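Local coordinates for conserved protein (Methanothermobacter thermautotrophicus, PDB 2WNY) that is of unknown function but carries an RNA-binding family domain and is encoded in the exosome superoperon, so it may bind RNA, at residues V75-R86 with G105-G113. The protein carries 1 engineered substitution. Residues are numbered along the deposited sequence; the frame is centred on the assembly and turned at random.
Sequences VFRGRMDELEDR and GVWEPVRHG
D85 OD1 is gripped end-on by R111, whose NH1 and NH2 both donate to this one oxygen, NH1 at 2.9 Å. The two N-H groups converge on OD1 in the guanidinium plane and on its syn side, though tilted from the carboxylate plane, making a forked salt bridge. It ties the turns that follow helix 62-76 to the chain around 109-110, a short, weakly bonded edge strand of the antiparallel sheet, which pairs with strand 92-98. A bend at chi2 (-71°) brings the R111 guanidinium over R86, and the two stack face to face, centres 3.7 Å apart and planes at 19°. The D85 carboxylate probably offsets part of the like charge. E82 O, in the plane of the R86 guanidinium, accepts from R86 NE at 2.6 Å and weakly from NH2, which fixes the group's rotation; at another edge R86 NH1 reaches V110 O in a weak bond of 3.3 Å. R79 takes E82 side-on, NE to OE2 and NH2 to OE1, the latter nearly straight at 176°. P109 abuts this pair: its CG approaches R79 NH2 at 3.6 Å and meets the edge of the F76 ring. W107 meets K71 (cation-pi) and the F68 ring, both on helix 62-76, and bonds through NE1 to N32 O. V75 CG1 sits over the centre of one F76 face, while V75 CG2 lies obliquely over the rim of the W107 indole, 3.8 Å from CE3.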
loop_
_atom_site.group_PDB
_atom_site.type_symbol
_atom_site.label_atom_id
_atom_site.label_comp_id
_atom_site.label_asym_id
_atom_site.label_seq_id
_atom_site.Cartn_x
_atom_site.Cartn_y
_atom_site.Cartn_z
ATOM N N VAL A 75 2.522 0.021 12.934
ATOM C CA VAL A 75 1.880 -1.241 12.563
ATOM C C VAL A 75 2.899 -2.395 12.532
ATOM O O VAL A 75 2.668 -3.438 13.131
ATOM C CB VAL A 75 1.120 -1.111 11.202
ATOM C CG1 VAL A 75 0.632 -2.468 10.688
ATOM C CG2 VAL A 75 -0.061 -0.138 11.339
ATOM N N PHE A 76 4.036 -2.180 11.871
ATOM C CA PHE A 76 4.942 -3.278 11.520
ATOM C C PHE A 76 6.227 -3.420 12.350
ATOM O O PHE A 76 7.058 -4.304 12.071
ATOM C CB PHE A 76 5.218 -3.251 10.006
ATOM C CG PHE A 76 4.011 -3.576 9.189
ATOM C CD1 PHE A 76 3.383 -4.816 9.333
ATOM C CD2 PHE A 76 3.473 -2.643 8.294
ATOM C CE1 PHE A 76 2.253 -5.139 8.599
ATOM C CE2 PHE A 76 2.330 -2.947 7.530
ATOM C CZ PHE A 76 1.714 -4.195 7.681
ATOM N N ARG A 77 6.379 -2.568 13.369
ATOM C CA ARG A 77 7.439 -2.692 14.381
ATOM C C ARG A 77 7.449 -4.144 14.859
ATOM O O ARG A 77 6.400 -4.664 15.252
ATOM C CB ARG A 77 7.142 -1.732 15.550
ATOM C CG ARG A 77 8.017 -1.847 16.825
ATOM C CD ARG A 77 9.392 -1.201 16.684
ATOM N NE ARG A 77 9.328 0.198 16.251
ATOM C CZ ARG A 77 10.387 0.940 15.924
ATOM N NH1 ARG A 77 11.619 0.435 15.983
ATOM N NH2 ARG A 77 10.214 2.200 15.539
ATOM N N GLY A 78 8.610 -4.797 14.762
ATOM C CA GLY A 78 8.787 -6.193 15.179
ATOM C C GLY A 78 8.039 -7.231 14.357
ATOM O O GLY A 78 7.896 -8.375 14.775
ATOM N N ARG A 79 7.558 -6.836 13.183
ATOM C CA ARG A 79 6.823 -7.749 12.331
ATOM C C ARG A 79 7.517 -7.872 10.976
ATOM O O ARG A 79 6.865 -8.049 9.932
ATOM C CB ARG A 79 5.374 -7.260 12.176
ATOM C CG ARG A 79 4.528 -7.448 13.423
ATOM C CD ARG A 79 3.172 -6.806 13.288
ATOM N NE ARG A 79 2.357 -7.471 12.268
ATOM C CZ ARG A 79 1.121 -7.109 11.931
ATOM N NH1 ARG A 79 0.537 -6.074 12.517
ATOM N NH2 ARG A 79 0.465 -7.787 11.002
ATOM N N MET A 80 8.843 -7.778 10.985
ATOM C CA MET A 80 9.588 -7.728 9.725
ATOM C C MET A 80 9.464 -9.049 8.964
ATOM O O MET A 80 9.358 -9.056 7.737
ATOM C CB MET A 80 11.056 -7.340 9.955
ATOM C CG MET A 80 11.889 -7.202 8.679
ATOM S SD MET A 80 11.316 -5.940 7.510
ATOM C CE MET A 80 12.315 -6.356 6.083
ATOM N N ASP A 81 9.429 -10.153 9.701
ATOM C CA ASP A 81 9.319 -11.482 9.105
ATOM C C ASP A 81 8.036 -11.667 8.265
ATOM O O ASP A 81 7.980 -12.551 7.412
ATOM C CB ASP A 81 9.435 -12.553 10.188
ATOM C CG ASP A 81 8.243 -12.567 11.127
ATOM O OD1 ASP A 81 7.616 -11.506 11.346
ATOM O OD2 ASP A 81 7.935 -13.656 11.647
ATOM N N GLU A 82 7.030 -10.821 8.495
ATOM C CA GLU A 82 5.803 -10.824 7.694
ATOM C C GLU A 82 5.955 -10.050 6.380
ATOM O O GLU A 82 5.078 -10.108 5.515
ATOM C CB GLU A 82 4.632 -10.228 8.484
ATOM C CG GLU A 82 4.137 -11.086 9.643
ATOM C CD GLU A 82 2.967 -10.447 10.367
ATOM O OE1 GLU A 82 1.907 -10.235 9.729
ATOM O OE2 GLU A 82 3.109 -10.154 11.576
ATOM N N LEU A 83 7.054 -9.317 6.230
ATOM C CA LEU A 83 7.225 -8.435 5.072
ATOM C C LEU A 83 8.382 -8.861 4.184
ATOM O O LEU A 83 8.406 -8.537 3.000
ATOM C CB LEU A 83 7.430 -6.983 5.527
ATOM C CG LEU A 83 6.328 -6.297 6.349
ATOM C CD1 LEU A 83 6.750 -4.884 6.682
ATOM C CD2 LEU A 83 4.964 -6.285 5.622
ATOM N N GLU A 84 9.327 -9.594 4.777
ATOM C CA GLU A 84 10.610 -9.936 4.158
ATOM C C GLU A 84 10.506 -10.540 2.762
ATOM O O GLU A 84 11.371 -10.309 1.915
ATOM C CB GLU A 84 11.392 -10.890 5.072
ATOM C CG GLU A 84 11.938 -10.219 6.327
ATOM C CD GLU A 84 12.728 -11.157 7.232
ATOM O OE1 GLU A 84 12.239 -12.270 7.550
ATOM O OE2 GLU A 84 13.842 -10.759 7.639
ATOM N N ASP A 85 9.452 -11.317 2.530
ATOM C CA ASP A 85 9.283 -12.020 1.258
ATOM C C ASP A 85 8.433 -11.220 0.268
ATOM O O ASP A 85 8.239 -11.636 -0.870
ATOM C CB ASP A 85 8.693 -13.413 1.495
ATOM C CG ASP A 85 7.550 -13.393 2.489
ATOM O OD1 ASP A 85 6.500 -12.790 2.177
ATOM O OD2 ASP A 85 7.711 -13.983 3.582
ATOM N N ARG A 86 7.946 -10.065 0.703
ATOM C CA ARG A 86 7.090 -9.234 -0.140
ATOM C C ARG A 86 7.869 -8.181 -0.942
ATOM O O ARG A 86 7.268 -7.383 -1.658
ATOM C CB ARG A 86 6.007 -8.558 0.700
ATOM C CG ARG A 86 5.119 -9.504 1.492
ATOM C CD ARG A 86 4.125 -8.698 2.312
ATOM N NE ARG A 86 3.667 -9.417 3.494
ATOM C CZ ARG A 86 2.412 -9.790 3.725
ATOM N NH1 ARG A 86 1.453 -9.511 2.856
ATOM N NH2 ARG A 86 2.117 -10.445 4.840
ATOM N N GLY A 105 -10.337 0.976 9.948
ATOM C CA GLY A 105 -9.132 1.651 10.451
ATOM C C GLY A 105 -8.042 0.691 10.897
ATOM O O GLY A 105 -7.182 1.043 11.704
ATOM N N VAL A 106 -8.085 -0.536 10.382
ATOM C CA VAL A 106 -7.105 -1.544 10.767
ATOM C C VAL A 106 -6.293 -1.920 9.533
ATOM O O VAL A 106 -6.848 -2.060 8.425
ATOM C CB VAL A 106 -7.766 -2.792 11.377
ATOM C CG1 VAL A 106 -6.711 -3.824 11.773
ATOM C CG2 VAL A 106 -8.635 -2.415 12.589
ATOM N N TRP A 107 -4.984 -2.063 9.720
ATOM C CA TRP A 107 -4.114 -2.502 8.640
ATOM C C TRP A 107 -3.881 -3.988 8.801
ATOM O O TRP A 107 -3.187 -4.429 9.724
ATOM C CB TRP A 107 -2.782 -1.765 8.686
ATOM C CG TRP A 107 -2.801 -0.354 8.205
ATOM C CD1 TRP A 107 -3.868 0.519 8.185
ATOM C CD2 TRP A 107 -1.669 0.380 7.716
ATOM N NE1 TRP A 107 -3.458 1.755 7.697
ATOM C CE2 TRP A 107 -2.117 1.692 7.405
ATOM C CE3 TRP A 107 -0.316 0.056 7.508
ATOM C CZ2 TRP A 107 -1.267 2.662 6.855
ATOM C CZ3 TRP A 107 0.530 1.027 6.972
ATOM C CH2 TRP A 107 0.058 2.316 6.676
ATOM N N GLU A 108 -4.463 -4.770 7.901
ATOM C CA GLU A 108 -4.324 -6.219 7.977
ATOM C C GLU A 108 -3.677 -6.702 6.681
ATOM O O GLU A 108 -4.306 -6.667 5.628
ATOM C CB GLU A 108 -5.695 -6.869 8.207
ATOM C CG GLU A 108 -5.696 -8.414 8.370
ATOM C CD GLU A 108 -4.950 -8.888 9.612
ATOM O OE1 GLU A 108 -5.303 -8.445 10.725
ATOM O OE2 GLU A 108 -4.018 -9.709 9.469
ATOM N N PRO A 109 -2.416 -7.168 6.763
ATOM C CA PRO A 109 -1.754 -7.682 5.567
ATOM C C PRO A 109 -2.454 -8.950 5.085
ATOM O O PRO A 109 -2.856 -9.797 5.889
ATOM C CB PRO A 109 -0.328 -7.990 6.048
ATOM C CG PRO A 109 -0.444 -8.163 7.541
ATOM C CD PRO A 109 -1.605 -7.325 7.986
ATOM N N VAL A 110 -2.643 -9.052 3.778
ATOM C CA VAL A 110 -3.214 -10.254 3.185
ATOM C C VAL A 110 -2.373 -10.669 1.986
ATOM O O VAL A 110 -1.548 -9.888 1.495
ATOM C CB VAL A 110 -4.694 -10.058 2.760
ATOM C CG1 VAL A 110 -5.611 -9.899 3.984
ATOM C CG2 VAL A 110 -4.831 -8.879 1.807
ATOM N N ARG A 111 -2.592 -11.890 1.512
ATOM C CA ARG A 111 -1.826 -12.422 0.393
ATOM C C ARG A 111 -2.629 -12.408 -0.907
ATOM O O ARG A 111 -2.087 -12.165 -1.989
ATOM C CB ARG A 111 -1.333 -13.838 0.710
ATOM C CG ARG A 111 -0.366 -13.896 1.882
ATOM C CD ARG A 111 0.978 -13.282 1.528
ATOM N NE ARG A 111 1.934 -13.372 2.628
ATOM C CZ ARG A 111 3.248 -13.204 2.500
ATOM N NH1 ARG A 111 3.786 -12.941 1.314
ATOM N NH2 ARG A 111 4.031 -13.300 3.568
ATOM N N HIS A 112 -3.918 -12.690 -0.787
ATOM C CA HIS A 112 -4.812 -12.704 -1.927
ATOM C C HIS A 112 -6.152 -12.144 -1.469
ATOM O O HIS A 112 -6.376 -11.917 -0.269
ATOM C CB HIS A 112 -5.009 -14.132 -2.477
ATOM C CG HIS A 112 -3.750 -14.800 -2.953
ATOM N ND1 HIS A 112 -2.937 -14.264 -3.931
ATOM C CD2 HIS A 112 -3.182 -15.981 -2.601
ATOM C CE1 HIS A 112 -1.914 -15.074 -4.147
ATOM N NE2 HIS A 112 -2.040 -16.125 -3.354
ATOM N N GLY A 113 -7.040 -11.929 -2.432
ATOM C CA GLY A 113 -8.377 -11.449 -2.136
ATOM C C GLY A 113 -8.521 -9.969 -2.404
ATOM O O GLY A 113 -7.631 -9.327 -2.982
#